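Local coordinates for cytosine-specific methyltransferase (Escherichia coli O157:H7 EDL933, PDB 3G7U), which probably transfers a methyl group from S-adenosyl-L-methionine to carbon 5 of cytosine in DNA, as other C5-methyltransferases do, at residues E109-F114 with G141-L146; E213-I218 with W333-V338; F24-A29 with P45-V50. All blocks are in the same frame, centred on the assembly; numbering follows the deposited sequence. Where two conformers were deposited one is given.

Contact 1: E109-F114 with G141-L146; sequences ELQPLF and GDYDIL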
loop_
_atom_site.group_PDB
_atom_site.type_symbol
_atom_site.label_atom_id
_atom_site.label_comp_id
_atom_site.label_asym_id
_atom_site.label_seq_id
_atom_site.Cartn_x
_atom_site.Cartn_y
_atom_site.Cartn_z
ATOM N N GLU A 109 -0.455 25.133 0.690
ATOM C CA GLU A 109 -1.635 25.864 0.194
ATOM C C GLU A 109 -2.907 25.438 0.918
ATOM O O GLU A 109 -3.780 26.260 1.221
ATOM C CB GLU A 109 -1.781 25.643 -1.314
ATOM C CG GLU A 109 -0.689 26.272 -2.201
ATOM C CD GLU A 109 -0.929 25.969 -3.651
ATOM O OE1 GLU A 109 -1.950 25.299 -3.907
ATOM O OE2 GLU A 109 -0.154 26.401 -4.537
ATOM N N LEU A 110 -3.051 24.141 1.191
ATOM C CA LEU A 110 -4.276 23.655 1.803
ATOM C C LEU A 110 -4.318 23.698 3.313
ATOM O O LEU A 110 -5.407 23.644 3.895
ATOM C CB LEU A 110 -4.645 22.252 1.319
ATOM C CG LEU A 110 -5.172 22.144 -0.126
ATOM C CD1 LEU A 110 -5.104 20.715 -0.670
ATOM C CD2 LEU A 110 -6.617 22.663 -0.158
ATOM N N GLN A 111 -3.151 23.779 3.945
ATOM C CA GLN A 111 -3.076 23.821 5.420
ATOM C C GLN A 111 -3.876 22.734 6.163
ATOM O O GLN A 111 -4.686 23.056 7.026
ATOM C CB GLN A 111 -3.451 25.242 5.956
ATOM C CG GLN A 111 -2.537 26.342 5.433
ATOM C CD GLN A 111 -1.211 26.364 6.168
ATOM O OE1 GLN A 111 -1.192 26.342 7.395
ATOM N NE2 GLN A 111 -0.105 26.413 5.429
ATOM N N PRO A 112 -3.633 21.431 5.864
ATOM C CA PRO A 112 -4.334 20.422 6.628
ATOM C C PRO A 112 -3.842 20.362 8.083
ATOM O O PRO A 112 -2.757 20.884 8.368
ATOM C CB PRO A 112 -3.895 19.116 5.933
ATOM C CG PRO A 112 -2.544 19.434 5.359
ATOM C CD PRO A 112 -2.731 20.839 4.854
ATOM N N LEU A 113 -4.603 19.696 8.953
ATOM C CA LEU A 113 -4.155 19.445 10.336
ATOM C C LEU A 113 -2.861 18.631 10.346
ATOM O O LEU A 113 -2.018 18.827 11.196
ATOM C CB LEU A 113 -5.228 18.711 11.132
ATOM C CG LEU A 113 -6.570 19.470 11.250
ATOM C CD1 LEU A 113 -7.546 18.685 12.089
ATOM C CD2 LEU A 113 -6.379 20.928 11.754
ATOM N N PHE A 114 -2.697 17.737 9.375
ATOM C CA PHE A 114 -1.444 16.969 9.299
ATOM C C PHE A 114 -1.117 16.586 7.853
ATOM O O PHE A 114 -1.994 16.635 6.964
ATOM C CB PHE A 114 -1.553 15.732 10.202
ATOM C CG PHE A 114 -2.343 14.599 9.608
ATOM C CD1 PHE A 114 -1.696 13.590 8.894
ATOM C CD2 PHE A 114 -3.720 14.497 9.801
ATOM C CE1 PHE A 114 -2.410 12.532 8.341
ATOM C CE2 PHE A 114 -4.451 13.430 9.261
ATOM C CZ PHE A 114 -3.800 12.439 8.544
ATOM N N GLY A 141 7.268 26.533 8.645
ATOM C CA GLY A 141 6.591 27.672 9.245
ATOM C C GLY A 141 5.326 27.297 9.982
ATOM O O GLY A 141 5.082 27.808 11.074
ATOM N N ASP A 142 4.533 26.381 9.418
ATOM C CA ASP A 142 3.220 26.064 9.964
ATOM C C ASP A 142 3.107 24.696 10.617
ATOM O O ASP A 142 2.112 24.379 11.281
ATOM C CB ASP A 142 2.190 26.190 8.839
ATOM C CG ASP A 142 2.163 27.589 8.235
ATOM O OD1 ASP A 142 1.904 28.553 8.993
ATOM O OD2 ASP A 142 2.404 27.717 7.013
ATOM N N TYR A 143 4.137 23.862 10.420
ATOM C CA TYR A 143 4.080 22.467 10.912
ATOM C C TYR A 143 5.220 22.080 11.861
ATOM O O TYR A 143 6.360 22.468 11.654
ATOM C CB TYR A 143 4.086 21.481 9.692
ATOM C CG TYR A 143 2.776 21.601 8.934
ATOM C CD1 TYR A 143 1.685 20.849 9.319
ATOM C CD2 TYR A 143 2.626 22.520 7.890
ATOM C CE1 TYR A 143 0.436 20.992 8.689
ATOM C CE2 TYR A 143 1.400 22.659 7.234
ATOM C CZ TYR A 143 0.325 21.906 7.654
ATOM O OH TYR A 143 -0.877 22.059 7.039
ATOM N N ASP A 144 4.879 21.281 12.855
ATOM C CA ASP A 144 5.859 20.509 13.636
ATOM C C ASP A 144 6.193 19.260 12.802
ATOM O O ASP A 144 5.357 18.390 12.653
ATOM C CB ASP A 144 5.230 20.098 14.960
ATOM C CG ASP A 144 5.064 21.286 15.931
ATOM O OD1 ASP A 144 5.910 22.213 15.888
ATOM O OD2 ASP A 144 4.084 21.285 16.721
ATOM N N ILE A 145 7.403 19.225 12.264
ATOM C CA ILE A 145 7.834 18.182 11.332
ATOM C C ILE A 145 8.597 17.138 12.161
ATOM O O ILE A 145 9.505 17.488 12.910
ATOM C CB ILE A 145 8.694 18.775 10.208
ATOM C CG1 ILE A 145 7.868 19.784 9.399
ATOM C CG2 ILE A 145 9.198 17.677 9.259
ATOM C CD1 ILE A 145 8.695 20.583 8.428
ATOM N N LEU A 146 8.166 15.882 12.094
ATOM C CA LEU A 146 8.795 14.847 12.877
ATOM C C LEU A 146 10.014 14.390 12.119
ATOM O O LEU A 146 10.112 14.530 10.882
ATOM C CB LEU A 146 7.869 13.663 13.133
ATOM C CG LEU A 146 6.512 13.884 13.803
ATOM C CD1 LEU A 146 5.888 12.559 14.181
ATOM C CD2 LEU A 146 6.694 14.751 15.034
HETATM O O HOH W 1 3.054 25.975 4.974
#

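Contact 2: E213-I218 with W333-V338; sequences ESWRTI and WFRFHV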
loop_
_atom_site.group_PDB
_atom_site.type_symbol
_atom_site.label_atom_id
_atom_site.label_comp_id
_atom_site.label_asym_id
_atom_site.label_seq_id
_atom_site.Cartn_x
_atom_site.Cartn_y
_atom_site.Cartn_z
ATOM N N GLU A 213 -11.303 -13.224 -14.433
ATOM C CA GLU A 213 -11.014 -13.315 -13.018
ATOM C C GLU A 213 -10.875 -14.776 -12.666
ATOM O O GLU A 213 -11.519 -15.625 -13.283
ATOM C CB GLU A 213 -12.153 -12.702 -12.206
ATOM C CG GLU A 213 -11.711 -11.676 -11.171
ATOM C CD GLU A 213 -11.912 -10.222 -11.629
ATOM O OE1 GLU A 213 -12.512 -9.979 -12.705
ATOM O OE2 GLU A 213 -11.493 -9.308 -10.885
ATOM N N SER A 214 -10.004 -15.054 -11.701
ATOM C CA SER A 214 -9.697 -16.405 -11.266
ATOM C C SER A 214 -10.280 -16.593 -9.878
ATOM O O SER A 214 -9.533 -16.722 -8.888
ATOM C CB SER A 214 -8.191 -16.606 -11.212
ATOM O OG SER A 214 -7.891 -17.972 -10.993
ATOM N N TRP A 215 -11.612 -16.608 -9.804
ATOM C CA TRP A 215 -12.299 -16.730 -8.508
ATOM C C TRP A 215 -12.151 -18.180 -8.019
ATOM O O TRP A 215 -12.445 -19.116 -8.768
ATOM C CB TRP A 215 -13.780 -16.424 -8.631
ATOM C CG TRP A 215 -14.178 -15.026 -9.003
ATOM C CD1 TRP A 215 -14.643 -14.605 -10.216
ATOM C CD2 TRP A 215 -14.198 -13.886 -8.139
ATOM N NE1 TRP A 215 -14.935 -13.249 -10.165
ATOM C CE2 TRP A 215 -14.670 -12.788 -8.903
ATOM C CE3 TRP A 215 -13.851 -13.678 -6.792
ATOM C CZ2 TRP A 215 -14.800 -11.498 -8.369
ATOM C CZ3 TRP A 215 -13.991 -12.384 -6.241
ATOM C CH2 TRP A 215 -14.460 -11.318 -7.029
ATOM N N ARG A 216 -11.726 -18.357 -6.771
ATOM C CA ARG A 216 -11.454 -19.684 -6.230
ATOM C C ARG A 216 -11.862 -19.775 -4.775
ATOM O O ARG A 216 -11.716 -18.806 -4.018
ATOM C CB ARG A 216 -9.954 -19.997 -6.347
ATOM C CG ARG A 216 -9.449 -20.297 -7.757
ATOM C CD ARG A 216 -10.209 -21.465 -8.434
ATOM N NE ARG A 216 -9.974 -22.718 -7.690
ATOM C CZ ARG A 216 -8.870 -23.417 -7.710
ATOM N NH1 ARG A 216 -7.822 -23.024 -8.442
ATOM N NH2 ARG A 216 -8.805 -24.534 -7.003
ATOM N N THR A 217 -12.317 -20.970 -4.372
ATOM C CA THR A 217 -12.636 -21.269 -2.994
ATOM C C THR A 217 -11.395 -21.447 -2.147
ATOM O O THR A 217 -10.412 -22.108 -2.567
ATOM C CB THR A 217 -13.524 -22.564 -2.925
ATOM O OG1 THR A 217 -14.758 -22.295 -3.576
ATOM C CG2 THR A 217 -13.778 -23.002 -1.472
ATOM N N ILE A 218 -11.408 -20.804 -0.969
ATOM C CA ILE A 218 -10.335 -20.952 0.002
ATOM C C ILE A 218 -10.853 -21.547 1.320
ATOM O O ILE A 218 -12.064 -21.579 1.575
ATOM C CB ILE A 218 -9.679 -19.600 0.315
ATOM C CG1 ILE A 218 -10.737 -18.612 0.817
ATOM C CG2 ILE A 218 -8.981 -19.028 -0.945
ATOM C CD1 ILE A 218 -10.178 -17.459 1.636
ATOM N N TRP A 333 -10.432 -9.481 0.320
ATOM C CA TRP A 333 -11.566 -8.811 -0.340
ATOM C C TRP A 333 -11.170 -7.614 -1.227
ATOM O O TRP A 333 -12.000 -7.079 -1.939
ATOM C CB TRP A 333 -12.647 -8.405 0.697
ATOM C CG TRP A 333 -12.144 -7.598 1.877
ATOM C CD1 TRP A 333 -11.830 -8.073 3.108
ATOM C CD2 TRP A 333 -11.912 -6.157 1.934
ATOM N NE1 TRP A 333 -11.448 -7.040 3.945
ATOM C CE2 TRP A 333 -11.491 -5.856 3.253
ATOM C CE3 TRP A 333 -12.052 -5.107 1.007
ATOM C CZ2 TRP A 333 -11.167 -4.552 3.670
ATOM C CZ3 TRP A 333 -11.740 -3.812 1.409
ATOM C CH2 TRP A 333 -11.297 -3.540 2.731
ATOM N N PHE A 334 -9.888 -7.245 -1.198
ATOM C CA PHE A 334 -9.386 -6.155 -2.037
ATOM C C PHE A 334 -9.247 -6.699 -3.459
ATOM O O PHE A 334 -8.687 -7.768 -3.678
ATOM C CB PHE A 334 -8.053 -5.638 -1.478
ATOM C CG PHE A 334 -7.684 -4.273 -1.973
ATOM C CD1 PHE A 334 -8.028 -3.134 -1.218
ATOM C CD2 PHE A 334 -7.048 -4.117 -3.194
ATOM C CE1 PHE A 334 -7.725 -1.845 -1.684
ATOM C CE2 PHE A 334 -6.718 -2.813 -3.666
ATOM C CZ PHE A 334 -7.069 -1.701 -2.895
ATOM N N ARG A 335 -9.752 -5.959 -4.443
ATOM C CA ARG A 335 -9.816 -6.469 -5.802
ATOM C C ARG A 335 -8.814 -5.747 -6.677
ATOM O O ARG A 335 -8.794 -4.519 -6.699
ATOM C CB ARG A 335 -11.211 -6.241 -6.362
ATOM C CG ARG A 335 -11.454 -6.968 -7.687
ATOM C CD ARG A 335 -12.928 -6.815 -8.092
ATOM N NE ARG A 335 -13.186 -7.487 -9.360
ATOM C CZ ARG A 335 -14.385 -7.905 -9.761
ATOM N NH1 ARG A 335 -15.440 -7.748 -8.960
ATOM N NH2 ARG A 335 -14.524 -8.522 -10.947
ATOM N N PHE A 336 -7.982 -6.495 -7.391
ATOM C CA PHE A 336 -6.953 -5.866 -8.248
ATOM C C PHE A 336 -7.332 -5.999 -9.705
ATOM O O PHE A 336 -8.320 -6.656 -10.036
ATOM C CB PHE A 336 -5.584 -6.531 -8.023
ATOM C CG PHE A 336 -5.062 -6.310 -6.652
ATOM C CD1 PHE A 336 -4.356 -5.161 -6.361
ATOM C CD2 PHE A 336 -5.368 -7.203 -5.615
ATOM C CE1 PHE A 336 -3.925 -4.900 -5.056
ATOM C CE2 PHE A 336 -4.938 -6.956 -4.292
ATOM C CZ PHE A 336 -4.202 -5.812 -4.022
ATOM N N HIS A 337 -6.552 -5.377 -10.593
ATOM C CA HIS A 337 -6.754 -5.577 -12.021
ATOM C C HIS A 337 -6.702 -7.060 -12.369
ATOM O O HIS A 337 -5.947 -7.832 -11.756
ATOM C CB HIS A 337 -5.675 -4.822 -12.806
ATOM C CG HIS A 337 -6.012 -4.635 -14.258
ATOM N ND1 HIS A 337 -5.673 -5.560 -15.229
ATOM C CD2 HIS A 337 -6.664 -3.633 -14.900
ATOM C CE1 HIS A 337 -6.101 -5.135 -16.406
ATOM N NE2 HIS A 337 -6.717 -3.977 -16.235
ATOM N N VAL A 338 -7.460 -7.440 -13.397
ATOM C CA VAL A 338 -7.570 -8.854 -13.809
ATOM C C VAL A 338 -6.262 -9.502 -14.282
ATOM O O VAL A 338 -6.043 -10.711 -14.053
ATOM C CB VAL A 338 -8.693 -9.095 -14.875
ATOM C CG1 VAL A 338 -10.066 -8.938 -14.257
ATOM C CG2 VAL A 338 -8.545 -8.165 -16.090
HETATM O O HOH W 2 -10.646 -7.052 -11.457
#

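Contact 3: F24-A29 with P45-V50; sequences FDVKMA and PRSLHV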
loop_
_atom_site.group_PDB
_atom_site.type_symbol
_atom_site.label_atom_id
_atom_site.label_comp_id
_atom_site.label_asym_id
_atom_site.label_seq_id
_atom_site.Cartn_x
_atom_site.Cartn_y
_atom_site.Cartn_z
ATOM N N PHE A 24 -10.115 7.470 9.306
ATOM C CA PHE A 24 -10.261 8.601 8.410
ATOM C C PHE A 24 -11.234 8.317 7.282
ATOM O O PHE A 24 -11.462 7.161 6.894
ATOM C CB PHE A 24 -8.902 8.992 7.836
ATOM C CG PHE A 24 -7.925 9.479 8.842
ATOM C CD1 PHE A 24 -7.988 10.786 9.343
ATOM C CD2 PHE A 24 -6.893 8.653 9.275
ATOM C CE1 PHE A 24 -7.044 11.246 10.282
ATOM C CE2 PHE A 24 -5.960 9.107 10.180
ATOM C CZ PHE A 24 -6.026 10.407 10.696
ATOM N N ASP A 25 -11.852 9.379 6.756
ATOM C CA ASP A 25 -12.700 9.239 5.580
ATOM C C ASP A 25 -11.819 9.646 4.409
ATOM O O ASP A 25 -11.345 10.775 4.385
ATOM C CB ASP A 25 -13.892 10.210 5.715
ATOM C CG ASP A 25 -14.988 9.948 4.708
ATOM O OD1 ASP A 25 -14.708 9.386 3.622
ATOM O OD2 ASP A 25 -16.149 10.324 4.995
ATOM N N VAL A 26 -11.583 8.752 3.451
ATOM C CA VAL A 26 -10.706 9.073 2.298
ATOM C C VAL A 26 -11.660 9.705 1.292
ATOM O O VAL A 26 -12.465 9.011 0.660
ATOM C CB VAL A 26 -10.041 7.822 1.686
ATOM C CG1 VAL A 26 -9.269 8.177 0.364
ATOM C CG2 VAL A 26 -9.094 7.178 2.734
ATOM N N LYS A 27 -11.607 11.023 1.206
ATOM C CA LYS A 27 -12.630 11.762 0.430
ATOM C C LYS A 27 -12.271 11.856 -1.048
ATOM O O LYS A 27 -13.163 11.962 -1.897
ATOM C CB LYS A 27 -12.836 13.175 0.975
ATOM C CG LYS A 27 -13.490 13.257 2.328
ATOM C CD LYS A 27 -14.888 12.673 2.267
ATOM C CE LYS A 27 -15.772 13.292 3.315
ATOM N NZ LYS A 27 -17.056 12.574 3.434
ATOM N N MET A 28 -10.987 11.763 -1.367
ATOM C CA MET A 28 -10.523 11.983 -2.737
ATOM C C MET A 28 -9.223 11.211 -2.896
ATOM O O MET A 28 -8.381 11.274 -2.014
ATOM C CB MET A 28 -10.233 13.473 -3.020
ATOM C CG MET A 28 -9.713 13.844 -4.475
ATOM S SD MET A 28 -9.384 15.643 -4.665
ATOM C CE MET A 28 -11.112 16.025 -4.861
ATOM N N ALA A 29 -9.068 10.532 -4.032
ATOM C CA ALA A 29 -7.757 9.993 -4.427
ATOM C C ALA A 29 -7.300 10.650 -5.722
ATOM O O ALA A 29 -8.124 10.819 -6.658
ATOM C CB ALA A 29 -7.867 8.470 -4.602
ATOM N N PRO A 45 -15.436 2.953 -3.714
ATOM C CA PRO A 45 -16.423 3.539 -4.629
ATOM C C PRO A 45 -17.027 4.851 -4.176
ATOM O O PRO A 45 -17.611 5.536 -5.008
ATOM C CB PRO A 45 -17.511 2.462 -4.744
ATOM C CG PRO A 45 -17.344 1.632 -3.567
ATOM C CD PRO A 45 -15.913 1.690 -3.130
ATOM N N ARG A 46 -16.852 5.236 -2.912
ATOM C CA ARG A 46 -17.411 6.499 -2.419
ATOM C C ARG A 46 -16.396 7.634 -2.328
ATOM O O ARG A 46 -16.761 8.758 -2.012
ATOM C CB ARG A 46 -18.114 6.316 -1.074
ATOM C CG ARG A 46 -18.797 4.966 -0.889
ATOM C CD ARG A 46 -20.189 4.836 -1.500
ATOM N NE ARG A 46 -21.091 4.095 -0.609
ATOM C CZ ARG A 46 -21.107 2.771 -0.422
ATOM N NH1 ARG A 46 -20.263 1.960 -1.061
ATOM N NH2 ARG A 46 -21.981 2.246 0.427
ATOM N N SER A 47 -15.121 7.352 -2.613
ATOM C CA SER A 47 -14.139 8.420 -2.688
ATOM C C SER A 47 -14.259 9.091 -4.031
ATOM O O SER A 47 -14.649 8.440 -4.989
ATOM C CB SER A 47 -12.723 7.838 -2.554
ATOM O OG SER A 47 -12.631 7.181 -1.301
ATOM N N LEU A 48 -13.908 10.365 -4.124
ATOM C CA LEU A 48 -13.828 11.029 -5.414
ATOM C C LEU A 48 -12.524 10.591 -6.074
ATOM O O LEU A 48 -11.558 10.362 -5.376
ATOM C CB LEU A 48 -13.773 12.540 -5.257
ATOM C CG LEU A 48 -15.043 13.142 -4.653
ATOM C CD1 LEU A 48 -14.862 14.658 -4.663
ATOM C CD2 LEU A 48 -16.195 12.738 -5.525
ATOM N N HIS A 49 -12.520 10.477 -7.398
ATOM C CA HIS A 49 -11.299 10.062 -8.127
ATOM C C HIS A 49 -10.933 11.056 -9.151
ATOM O O HIS A 49 -11.744 11.381 -10.032
ATOM C CB HIS A 49 -11.514 8.670 -8.733
ATOM C CG HIS A 49 -11.562 7.613 -7.695
ATOM N ND1 HIS A 49 -12.732 7.215 -7.078
ATOM C CD2 HIS A 49 -10.563 6.956 -7.056
ATOM C CE1 HIS A 49 -12.454 6.358 -6.115
ATOM N NE2 HIS A 49 -11.143 6.190 -6.076
ATOM N N VAL A 50 -9.710 11.565 -9.040
ATOM C CA VAL A 50 -9.243 12.603 -9.934
ATOM C C VAL A 50 -8.012 12.031 -10.604
ATOM O O VAL A 50 -6.994 11.798 -9.935
ATOM C CB VAL A 50 -8.920 13.854 -9.127
ATOM C CG1 VAL A 50 -8.210 14.905 -9.984
ATOM C CG2 VAL A 50 -10.223 14.448 -8.564
HETATM O O HOH W 3 -15.837 11.477 -1.031
#

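Contact 1: E109-F114 with G141-L146
Y143 reaches across to the turn at 111-113 and gives its phenol hydrogen to the carbonyl of P112, with OH 2.6 Å from P112 O. The hydroxyl lies in the carbonyl plane on a lone pair, at a C=O...O angle of 135°, and the same oxygen sits at the edge of the Y143 ring. P112 N is 3.1 Å from Y143 OH as well, but a proline nitrogen has no hydrogen to share; P112 CD simply lies against the hydroxyl. The chain is turning here: helix 94-110 has just ended, Q111 takes positive phi, and the backbone then enters strand 114-119. In the Rossmann-like sheet of this methyltransferase, strand 163-171 runs between that strand and the edge strand 143-152, and Y143 reaches from the start of that edge strand to the loop that follows the helix, touching K171 of strand 163-171 on the way.

Q111 makes the second link. Bent at chi2, its side chain presents NE2 to D142 OD2 at 3.2 Å. The approach is from above the carboxylate, 63° out of its plane, and the amide and carboxylate planes are nearly perpendicular. NE2 also bonds to S108 O in the last turn of the helix, its stronger partner, while OE1 accepts from K171 NZ. A water 2.8 Å from D142 OD2 can donate to it and takes at most a weak bond from Q111 NE2.

Contact 2: E213-I218 with W333-V338
R335 sends its side chain straight out toward E213: CG lies anti to the backbone nitrogen (chi1 -170°), and the chain stays extended from CG to NE, which carries the guanidinium across to the other segment. E213 answers with a chain bent at chi2 (101°), bringing its carboxylate across to NE and NH2. In the conformer of E213 given here, R335 NE lies 2.9 Å from E213 OE2 in a salt bridge, and a weak bond joins R335 NH2 to E213 OE1 at 3.0 Å. This is not the flat, side-by-side pairing of a carboxylate with a guanidinium, for the two planes are 88° apart and NE meets OE2 from above the carboxylate plane.

W215 supplies a wall. The benzo edge of its indole stands over one face of the guanidinium, W215 CZ2 being 3.8 Å from R335 NH1, with the planes nearly perpendicular. The same indole carries E213 CG against one of its faces, so the tryptophan touches both partners of the ion pair. V338 CG1 borders the carboxylate, but both residues have two conformers and the close spacing is doubtful.

The contact ties the stretch leading into the short strand 216-217 to the loop between helices 321-328 and 340-348. R335 NH1 goes on to D240, just before helix 241-248, and to E242 in its first turn, while a water donates to F336 O at 2.8 Å and lies doubtfully close to E213 OE2. With three carboxylates gathered round one guanidinium, R335 very likely keeps its positive charge and offsets what would otherwise be a cluster of negative groups.

Contact 3: F24-A29 with P45-V50
Strands 25-30 and 48-50 are the two strands of a right-handed beta-alpha-beta unit, joined by helix 34-43, in the Rossmann-like domain of the methyltransferase. They run parallel; over 25-29 and 48-50 the axes approach to 4.7 Å, at 19°. M28 pairs with L48 and A29 with H49, through L48 N to K27 O, A29 N to L48 O (2.8 Å) and V50 N to A29 O (3.0 Å).

Just ahead of the second strand, S47 extends the pairing with its side chain. Its OG, set beside the backbone nitrogen, donates to V26 O at 2.7 Å, tilted 35° from the carbonyl plane. K27 O has a second donor besides L48 N, a water that also bonds R46 O.

On the sheet face of M28 and L48, the methionine runs extended until it bends at chi3 (-78°), which brings its methyl against two neighbours: M28 CE lies 4.0 Å from L48 CD1 and 4.1 Å from V50 CG2. On the opposite face, A29 CB meets H49 CD2 at 3.9 Å, and the imidazole NE2 bonds to H40 ND1.

This edge of the sheet has a helix on each face: F65 and F66 of helix 59-66 pack against M28, and helix 34-43 lies over A29 and H49. Strand 4-8 flanks strand 25-30 on its other side, leaving 48-50 as the edge strand at this end of the sheet.

In the fold
Contacts 1 and 3 belong to the same seven-stranded sheet and concern its two opposite margins: contact 3 pairs edge strand 48-50 with its neighbour, whereas contact 1 lies by the other edge strand, 143-152. Their centres are 21 Å apart, yet they touch through two aromatic rings, with F114 CE2 3.5 Å from F24 CE1. Contact 2 lies beyond the sheet, on the other side of the chain's centre from contact 1; those two centres are 39 Å apart. From contact 3 it is separated by about 8 Å between nearest atoms, without touching. All three lie away from C81, the predicted catalytic cysteine.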